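Local structure of water-soluble chlorophyll protein (Brassicaceae, 5HPZ) at residues A[47-52]-A[150-155]; A[109-114]-A[157-162]; A[134-139]-A[164-169]. The protein binds chlorophyll in aqueous solution as an assembly of four beta-trefoil subunits related to Kunitz-type protease inhibitors. All blocks are in the same frame, centred on the assembly; numbering follows the deposited sequence.

Contact 1 (A[47-52]-A[150-155]). With 68G (13'2-hydroxyl-Chlorophyll a), chain C.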
# COMPACT_ATOMS: atom_id res chain seq x y z
N GLN A 47 10.50 -8.59 -13.25
CA GLN A 47 9.69 -9.14 -14.34
C GLN A 47 8.27 -9.38 -13.82
O GLN A 47 8.05 -10.05 -12.85
CB GLN A 47 10.30 -10.44 -14.86
CG GLN A 47 9.40 -11.05 -15.92
CD GLN A 47 9.65 -12.50 -16.24
OE1 GLN A 47 10.41 -13.20 -15.54
NE2 GLN A 47 8.99 -12.99 -17.33
N THR A 48 7.26 -8.90 -14.52
CA THR A 48 5.96 -9.21 -14.09
C THR A 48 5.64 -10.71 -14.37
O THR A 48 6.12 -11.30 -15.30
CB THR A 48 4.93 -8.25 -14.69
OG1 THR A 48 3.65 -8.56 -14.14
CG2 THR A 48 4.88 -8.38 -16.14
N LEU A 49 4.84 -11.29 -13.50
CA LEU A 49 4.38 -12.67 -13.58
C LEU A 49 3.20 -12.82 -14.50
O LEU A 49 2.81 -13.92 -14.88
CB LEU A 49 3.99 -13.15 -12.18
CG LEU A 49 5.10 -13.42 -11.18
CD1 LEU A 49 4.51 -13.72 -9.82
CD2 LEU A 49 6.04 -14.54 -11.68
N LEU A 50 2.60 -11.68 -14.83
CA LEU A 50 1.39 -11.67 -15.62
C LEU A 50 1.72 -11.85 -17.09
O LEU A 50 2.44 -11.05 -17.68
CB LEU A 50 0.65 -10.34 -15.41
CG LEU A 50 0.08 -10.11 -13.99
CD1 LEU A 50 -0.86 -8.90 -14.02
CD2 LEU A 50 -0.64 -11.33 -13.41
N PRO A 51 1.18 -12.89 -17.70
CA PRO A 51 1.65 -13.29 -19.04
C PRO A 51 1.53 -12.30 -20.21
O PRO A 51 2.41 -12.22 -21.07
CB PRO A 51 0.82 -14.54 -19.34
CG PRO A 51 -0.21 -14.65 -18.28
CD PRO A 51 0.30 -13.88 -17.09
N TYR A 52 0.44 -11.56 -20.29
CA TYR A 52 0.27 -10.64 -21.42
C TYR A 52 0.68 -9.21 -21.11
O TYR A 52 0.49 -8.32 -21.95
CB TYR A 52 -1.17 -10.69 -21.90
CG TYR A 52 -1.61 -12.12 -22.07
CD1 TYR A 52 -1.21 -12.86 -23.19
CD2 TYR A 52 -2.33 -12.78 -21.07
CE1 TYR A 52 -1.57 -14.18 -23.33
CE2 TYR A 52 -2.72 -14.10 -21.22
CZ TYR A 52 -2.32 -14.79 -22.34
OH TYR A 52 -2.67 -16.09 -22.49
N PRO A 150 10.28 -9.61 -4.08
CA PRO A 150 9.25 -9.46 -3.06
C PRO A 150 7.78 -9.53 -3.53
O PRO A 150 6.90 -9.59 -2.69
CB PRO A 150 9.56 -8.06 -2.46
CG PRO A 150 10.27 -7.36 -3.51
CD PRO A 150 11.00 -8.35 -4.33
N TRP A 151 7.53 -9.51 -4.84
CA TRP A 151 6.15 -9.57 -5.33
C TRP A 151 5.83 -10.98 -5.76
O TRP A 151 6.02 -11.35 -6.91
CB TRP A 151 5.95 -8.60 -6.54
CG TRP A 151 6.11 -7.20 -6.12
CD1 TRP A 151 7.26 -6.46 -6.15
CD2 TRP A 151 5.11 -6.38 -5.50
NE1 TRP A 151 7.04 -5.22 -5.58
CE2 TRP A 151 5.72 -5.14 -5.21
CE3 TRP A 151 3.77 -6.54 -5.21
CZ2 TRP A 151 5.04 -4.10 -4.60
CZ3 TRP A 151 3.09 -5.52 -4.61
CH2 TRP A 151 3.73 -4.29 -4.33
N LEU A 152 5.30 -11.78 -4.84
CA LEU A 152 4.96 -13.18 -5.15
C LEU A 152 6.15 -13.96 -5.73
O LEU A 152 5.98 -14.86 -6.57
CB LEU A 152 3.78 -13.27 -6.13
CG LEU A 152 2.41 -12.61 -5.77
CD1 LEU A 152 1.38 -12.87 -6.88
CD2 LEU A 152 1.80 -13.05 -4.44
N GLY A 153 7.36 -13.59 -5.32
CA GLY A 153 8.57 -14.23 -5.86
C GLY A 153 8.93 -13.87 -7.30
O GLY A 153 9.83 -14.47 -7.85
N ALA A 154 8.29 -12.89 -7.92
CA ALA A 154 8.65 -12.47 -9.32
C ALA A 154 10.12 -12.12 -9.46
O ALA A 154 10.69 -11.59 -8.53
CB ALA A 154 7.83 -11.28 -9.77
N PRO A 155 10.73 -12.46 -10.58
CA PRO A 155 12.19 -12.22 -10.67
C PRO A 155 12.58 -10.73 -10.55
O PRO A 155 11.99 -9.89 -11.24
CB PRO A 155 12.53 -12.71 -12.05
CG PRO A 155 11.52 -13.79 -12.30
CD PRO A 155 10.25 -13.32 -11.68
C1 68G C . 1.80 -8.81 -10.28
C2 68G C . 0.38 -8.27 -10.04
C3 68G C . -0.15 -8.40 -8.68
C4 68G C . 0.76 -9.10 -7.73
C5 68G C . -1.57 -7.99 -8.27
C6 68G C . -1.72 -6.51 -8.10
C7 68G C . -0.76 -5.92 -7.11
C8 68G C . -1.37 -4.58 -6.75
C9 68G C . -1.37 -3.55 -7.91
C10 68G C . -0.54 -3.99 -5.64
C11 68G C . -1.34 -4.13 -4.41
C12 68G C . -0.50 -3.34 -3.41
C13 68G C . -0.40 -4.23 -2.17
C14 68G C . -1.81 -4.62 -1.64
C15 68G C . 0.42 -3.45 -1.13
C16 68G C . 1.06 -4.39 -0.11
C17 68G C . 1.84 -3.44 0.78
C18 68G C . 2.44 -4.29 1.84
C19 68G C . 3.69 -3.61 2.35
C20 68G C . 1.43 -4.34 2.99
O2A 68G C . 2.83 -8.18 -9.45
CGA 68G C . 3.98 -8.27 -10.17
O1A 68G C . 4.13 -8.94 -11.20
CBA 68G C . 5.08 -7.40 -9.66
CAA 68G C . 5.04 -6.10 -10.52
C2A 68G C . 3.81 -5.18 -10.20
C3A 68G C . 3.98 -4.62 -8.85
CMA 68G C . 2.60 -4.58 -8.27
C4A 68G C . 4.43 -3.23 -9.01
CHB 68G C . 4.72 -2.37 -8.03
NA 68G C . 4.38 -2.97 -10.29
C1A 68G C . 3.94 -4.00 -11.02
CHA 68G C . 3.73 -3.90 -12.34
CBD 68G C . 3.15 -4.82 -13.28
CGD 68G C . 1.82 -5.25 -12.88
O1D 68G C . 1.48 -6.46 -12.88
O2D 68G C . 0.96 -4.29 -12.47
CED 68G C . -0.29 -4.80 -12.08
O 68G C . 3.83 -6.01 -13.41
CAD 68G C . 3.13 -4.12 -14.53
OBD 68G C . 2.75 -4.64 -15.62
C3D 68G C . 3.62 -2.86 -14.33
C2D 68G C . 3.94 -1.62 -14.82
CMD 68G C . 3.77 -1.23 -16.12
C4D 68G C . 3.94 -2.77 -13.05
ND 68G C . 4.41 -1.58 -12.72
C1D 68G C . 4.41 -0.83 -13.83
CHD 68G C . 4.83 0.49 -13.89
C4C 68G C . 5.23 1.34 -12.93
NC 68G C . 5.41 0.94 -11.63
MG 68G C . 5.02 -0.93 -10.91
C3C 68G C . 5.60 2.66 -12.96
CAC 68G C . 5.59 3.57 -14.16
CBC 68G C . 4.10 4.06 -14.26
C2C 68G C . 5.95 3.04 -11.71
CMC 68G C . 6.35 4.29 -11.38
C1C 68G C . 5.83 1.97 -10.87
CHC 68G C . 6.06 1.87 -9.55
C4B 68G C . 5.67 0.92 -8.68
NB 68G C . 5.41 -0.35 -9.04
C1B 68G C . 5.05 -1.06 -7.97
C2B 68G C . 5.07 -0.20 -6.90
CMB 68G C . 4.75 -0.54 -5.63
C3B 68G C . 5.50 0.99 -7.34
CAB 68G C . 5.66 2.18 -6.73
CBB 68G C . 5.92 2.42 -5.26
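Q47 and P155 join the two loops through one backbone hydrogen bond, from Q47 N to P155 O (2.8 Å, 163° at the hydrogen). Beside it the Q47 carboxamide lays OE1 against CG of the P155 ring at 3.5 Å, while its NE2 is held by S25 and G28. The apolar half of the contact belongs to L49. L49 CG rests on A154 CB at 3.7 Å; beyond that branch point CD1 reaches CB of L152 and CD2 turns to the A154 backbone. I86 of the second subunit packs on both L49 and L152, placing the pair at a subunit interface.

W151 opens a type I' turn that runs to A154, and its side chain meets the bound 13'2-hydroxyl-chlorophyll a from CB to the six-membered ring. W151 CB lies 3.5 Å from CBA of the chlorophyll's propionate arm. With CG beside the backbone N (chi1 -65°), the indole swings away from the 47-52 loop and lays one face against the pigment. W151 CD2 approaches the saturated ring carbon C3A, which stands 3.9 Å above the indole plane, over its centre. Further out W151 CE3 touches the chlorophyll methyl CMA, and at the far rim W151 CZ2 meets its methyl CMB at 3.7 Å. The indole N-H is committed to A34 O, which probably helps set the ring's rotation.

Across the pocket, the chlorophyll's ester carbonyl O1A accepts a weak hydrogen bond from L49 N (3.4 Å), with T48 OG1 lying 3.0 Å from the same O1A. The two loops thus hold the pigment by a mostly apolar surface, the W151 face with L152 CD1 and L50 CD1, while uncharged polar groups, a weakly bonded N-H and a nearby hydroxyl, meet its ester carbonyl.

Contact 2 (A[109-114]-A[157-162])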
# COMPACT_ATOMS: atom_id res chain seq x y z
N PRO A 109 24.17 -6.51 -6.22
CA PRO A 109 23.34 -5.36 -5.91
C PRO A 109 22.13 -5.26 -6.83
O PRO A 109 22.18 -5.64 -8.03
CB PRO A 109 24.29 -4.19 -6.14
CG PRO A 109 25.22 -4.69 -7.19
CD PRO A 109 25.44 -6.13 -6.85
N ALA A 110 21.08 -4.70 -6.30
CA ALA A 110 19.87 -4.57 -7.07
C ALA A 110 20.12 -3.61 -8.25
O ALA A 110 20.92 -2.71 -8.17
CB ALA A 110 18.78 -4.06 -6.20
N ILE A 111 19.41 -3.81 -9.35
CA ILE A 111 19.34 -2.80 -10.39
C ILE A 111 18.18 -1.86 -10.01
O ILE A 111 17.05 -2.31 -9.79
CB ILE A 111 19.04 -3.41 -11.78
CG1 ILE A 111 20.01 -4.56 -12.11
CG2 ILE A 111 19.17 -2.33 -12.88
CD1 ILE A 111 21.46 -4.18 -12.10
N ILE A 112 18.47 -0.58 -9.91
CA ILE A 112 17.46 0.37 -9.48
C ILE A 112 17.14 1.36 -10.60
O ILE A 112 17.70 1.28 -11.70
CB ILE A 112 17.91 1.10 -8.24
CG1 ILE A 112 19.30 1.68 -8.48
CG2 ILE A 112 17.92 0.15 -7.07
CD1 ILE A 112 19.68 2.85 -7.62
N ILE A 113 16.21 2.25 -10.34
CA ILE A 113 15.79 3.25 -11.27
C ILE A 113 16.18 4.58 -10.67
O ILE A 113 15.87 4.87 -9.50
CB ILE A 113 14.30 3.20 -11.55
CG1 ILE A 113 13.91 1.80 -12.02
CG2 ILE A 113 13.92 4.28 -12.56
CD1 ILE A 113 12.43 1.60 -12.21
N GLY A 114 16.91 5.38 -11.44
CA GLY A 114 17.42 6.64 -10.89
C GLY A 114 18.87 7.01 -11.15
O GLY A 114 19.39 7.83 -10.45
N LEU A 157 15.64 -7.84 -10.75
CA LEU A 157 16.92 -7.67 -11.39
C LEU A 157 17.95 -7.31 -10.42
O LEU A 157 17.76 -6.39 -9.64
CB LEU A 157 16.92 -6.61 -12.49
CG LEU A 157 16.53 -7.10 -13.87
CD1 LEU A 157 15.09 -7.65 -13.90
CD2 LEU A 157 16.70 -5.99 -14.86
N ILE A 158 19.09 -8.01 -10.52
CA ILE A 158 20.33 -7.67 -9.83
C ILE A 158 21.53 -7.76 -10.77
O ILE A 158 21.44 -8.24 -11.88
CB ILE A 158 20.58 -8.65 -8.70
CG1 ILE A 158 20.72 -10.06 -9.28
CG2 ILE A 158 19.49 -8.51 -7.64
CD1 ILE A 158 20.58 -11.15 -8.26
N ALA A 159 22.67 -7.23 -10.34
CA ALA A 159 23.93 -7.47 -11.01
C ALA A 159 24.71 -8.59 -10.30
O ALA A 159 24.88 -8.58 -9.10
CB ALA A 159 24.80 -6.21 -11.11
N THR A 160 25.21 -9.53 -11.09
CA THR A 160 25.80 -10.73 -10.53
C THR A 160 26.86 -11.25 -11.49
O THR A 160 26.78 -11.04 -12.70
CB THR A 160 24.72 -11.82 -10.37
OG1 THR A 160 25.26 -12.96 -9.73
CG2 THR A 160 24.16 -12.27 -11.70
N ASN A 161 27.87 -11.92 -10.95
CA ASN A 161 28.77 -12.68 -11.79
C ASN A 161 28.53 -14.18 -11.70
O ASN A 161 29.37 -14.94 -12.16
CB ASN A 161 30.22 -12.32 -11.45
CG ASN A 161 30.54 -10.88 -11.80
OD1 ASN A 161 30.46 -10.49 -12.97
ND2 ASN A 161 30.89 -10.10 -10.81
N ASP A 162 27.42 -14.60 -11.11
CA ASP A 162 26.99 -15.99 -11.18
C ASP A 162 26.30 -16.28 -12.51
O ASP A 162 25.15 -15.81 -12.76
CB ASP A 162 26.07 -16.26 -10.03
CG ASP A 162 25.59 -17.68 -9.98
OD1 ASP A 162 25.68 -18.43 -10.98
OD2 ASP A 162 25.08 -17.99 -8.90
O HOH W 1 15.85 -4.56 -8.77
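A159 N donates to P109 O at 2.8 Å, and two residues beyond P109, I111 N donates to L157 O at 3.1 Å. Between these bonds A110 and I158 form a single beta bridge. The second bond is straight at its hydrogen (176°), yet its donor stands above the plane of the L157 carbonyl. I111 then folds over the partner strand: with CG1 set beside its own backbone N (chi1 -52°), I111 CG1 lies 3.7 Å from L157 CB and I111 CD1 reaches 4.0 Å from A159 CB. I158 puts its CB close to P109 O.

This is a short meeting of strand 155-160 with the start of strand 111-113 in the beta-trefoil of the Kunitz inhibitor family. The axes of 111-113 and 157-160 run at 132° to each other, well short of antiparallel. Beside the bridge a water lies 2.7 Å from I111 O and 2.8 Å from L157 O and donates to one or both, though other acceptors compete for its protons.

Further out, I45 of strand 44-47 packs on both I111 and L157, and V99 of strand 97-99 touches P109 and I111. At the far end of 157-162, T160 OG1 accepts from D162 N in an ST turn and also bonds E108.

Contact 3 (A[134-139]-A[164-169])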
# COMPACT_ATOMS: atom_id res chain seq x y z
N THR A 134 18.23 -13.20 -29.08
CA THR A 134 18.41 -13.31 -27.63
C THR A 134 19.68 -12.61 -27.12
O THR A 134 20.75 -12.80 -27.65
CB THR A 134 18.50 -14.76 -27.21
OG1 THR A 134 17.35 -15.43 -27.74
CG2 THR A 134 18.53 -14.91 -25.71
N TYR A 135 19.54 -11.81 -26.06
CA TYR A 135 20.68 -11.05 -25.58
C TYR A 135 20.79 -11.12 -24.08
O TYR A 135 19.90 -11.68 -23.37
CB TYR A 135 20.56 -9.60 -26.03
CG TYR A 135 20.55 -9.44 -27.54
CD1 TYR A 135 19.36 -9.48 -28.25
CD2 TYR A 135 21.72 -9.31 -28.25
CE1 TYR A 135 19.34 -9.33 -29.63
CE2 TYR A 135 21.73 -9.18 -29.64
CZ TYR A 135 20.54 -9.20 -30.32
OH TYR A 135 20.51 -9.04 -31.68
N LYS A 136 21.89 -10.60 -23.58
CA LYS A 136 22.04 -10.36 -22.16
C LYS A 136 22.53 -8.96 -22.03
O LYS A 136 22.95 -8.35 -23.03
CB LYS A 136 23.02 -11.33 -21.51
CG LYS A 136 24.42 -11.20 -22.05
CD LYS A 136 25.39 -12.17 -21.40
CE LYS A 136 26.68 -12.13 -22.18
NZ LYS A 136 27.74 -12.93 -21.54
N LEU A 137 22.39 -8.43 -20.81
CA LEU A 137 22.86 -7.09 -20.43
C LEU A 137 23.93 -7.19 -19.41
O LEU A 137 23.82 -8.00 -18.49
CB LEU A 137 21.72 -6.31 -19.85
CG LEU A 137 20.44 -6.26 -20.67
CD1 LEU A 137 19.36 -5.69 -19.76
CD2 LEU A 137 20.68 -5.39 -21.88
N THR A 138 24.99 -6.41 -19.57
CA THR A 138 26.05 -6.36 -18.59
C THR A 138 26.27 -4.95 -18.08
O THR A 138 25.76 -3.97 -18.65
CB THR A 138 27.43 -6.87 -19.12
OG1 THR A 138 27.93 -5.95 -20.09
CG2 THR A 138 27.40 -8.25 -19.75
N THR A 139 26.99 -4.88 -16.97
CA THR A 139 27.40 -3.66 -16.28
C THR A 139 28.79 -3.91 -15.72
O THR A 139 29.23 -5.07 -15.59
CB THR A 139 26.56 -3.35 -15.00
OG1 THR A 139 26.82 -4.34 -13.99
CG2 THR A 139 25.09 -3.35 -15.33
N ALA A 164 24.82 -18.80 -13.69
CA ALA A 164 23.53 -19.49 -13.67
C ALA A 164 22.34 -18.48 -13.45
O ALA A 164 21.17 -18.83 -13.62
CB ALA A 164 23.54 -20.54 -12.59
N LYS A 165 22.65 -17.24 -13.07
CA LYS A 165 21.62 -16.28 -12.81
C LYS A 165 21.34 -15.31 -13.94
O LYS A 165 20.43 -14.47 -13.83
CB LYS A 165 21.90 -15.52 -11.56
CG LYS A 165 21.76 -16.36 -10.32
CD LYS A 165 21.93 -15.44 -9.15
CE LYS A 165 22.01 -16.26 -7.90
NZ LYS A 165 22.89 -15.58 -6.94
N THR A 166 22.08 -15.42 -15.04
CA THR A 166 21.92 -14.47 -16.16
C THR A 166 20.48 -14.41 -16.66
O THR A 166 19.79 -15.42 -16.75
CB THR A 166 22.86 -14.87 -17.27
OG1 THR A 166 24.18 -14.71 -16.76
CG2 THR A 166 22.68 -13.97 -18.52
N LEU A 167 20.03 -13.19 -16.93
CA LEU A 167 18.71 -12.94 -17.51
C LEU A 167 18.84 -12.80 -19.00
O LEU A 167 19.48 -11.86 -19.47
CB LEU A 167 18.11 -11.67 -16.92
CG LEU A 167 16.72 -11.34 -17.52
CD1 LEU A 167 15.69 -12.42 -17.18
CD2 LEU A 167 16.32 -9.99 -16.94
N PHE A 168 18.22 -13.72 -19.74
CA PHE A 168 18.22 -13.67 -21.18
C PHE A 168 16.95 -12.97 -21.68
O PHE A 168 15.84 -13.31 -21.25
CB PHE A 168 18.39 -15.09 -21.76
CG PHE A 168 19.70 -15.72 -21.35
CD1 PHE A 168 20.89 -15.26 -21.88
CD2 PHE A 168 19.74 -16.74 -20.40
CE1 PHE A 168 22.10 -15.82 -21.50
CE2 PHE A 168 20.95 -17.28 -20.00
CZ PHE A 168 22.12 -16.84 -20.56
N VAL A 169 17.14 -12.02 -22.59
CA VAL A 169 16.04 -11.16 -23.06
C VAL A 169 15.97 -11.01 -24.55
O VAL A 169 16.93 -11.20 -25.25
CB VAL A 169 16.17 -9.70 -22.48
CG1 VAL A 169 16.21 -9.76 -20.97
CG2 VAL A 169 17.44 -8.98 -22.99
O HOH W 2 21.16 -9.99 -18.71
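V169 O receives the N-H of Y135, with Y135 N at 2.8 Å, and the CA-H of T134 leans on the same oxygen in a C-H...O contact. The arrangement is reciprocal: V169 N donates to Y135 O at 2.9 Å, and Y135 O also lies 3.4 Å from F168 CA in a second C-H...O contact. Y135 and V169 thus make a single antiparallel hydrogen-bonded pair, which ties strand 135-139 of the beta-trefoil to the chain just as it enters its last strand, 169-173. V169 N approaches Y135 O tilted 23° from the carbonyl plane, though the bond is straight at its hydrogen.

The side chains spread to the flanks. V169 has CG2 between its backbone N and carbonyl carbon (chi1 -56° for CG1), which presses V169 CG2 to 3.7 Å from Y135 O. The Y135 ring leads away from the pair, its hydroxyl hydrogen-bonded to K5 N and with V4 packing on Y135. On the other flank T134 CG2 rests against F168 CB at 4.0 Å. T166 CG2 does double duty there, sitting over one face of the F168 ring near its rim while also meeting K136 CB. The F168 ring carries Y135 O at its edge, near its plane.

The touching parts of the two segments run 135° apart. Past the bridge a water links the backbones: it accepts from L137 N at 2.9 Å and lies 2.6 Å from L167 O, within donating distance.

Overall arrangement
All three contacts belong to one beta-trefoil, and their segments alternate along the chain: 47-52, 109-114 and 134-139 come first, then their partners 150-155, 157-162 and 164-169 in the same order. One continuous run near the C-terminus is thus fastened successively to three earlier parts. Contacts 2 and 3 are neighbours, with centres 11 Å apart; both reach the four-stranded sheet containing strands 135-139 and 155-160, and they touch where L157 CD1 packs on L167 CD2. Contact 1 lies 16 to 17 Å (centre to centre) from the others. The run therefore leads from the pigment pocket at the subunit interfaces through the buried contact 2 to the partly buried contact 3.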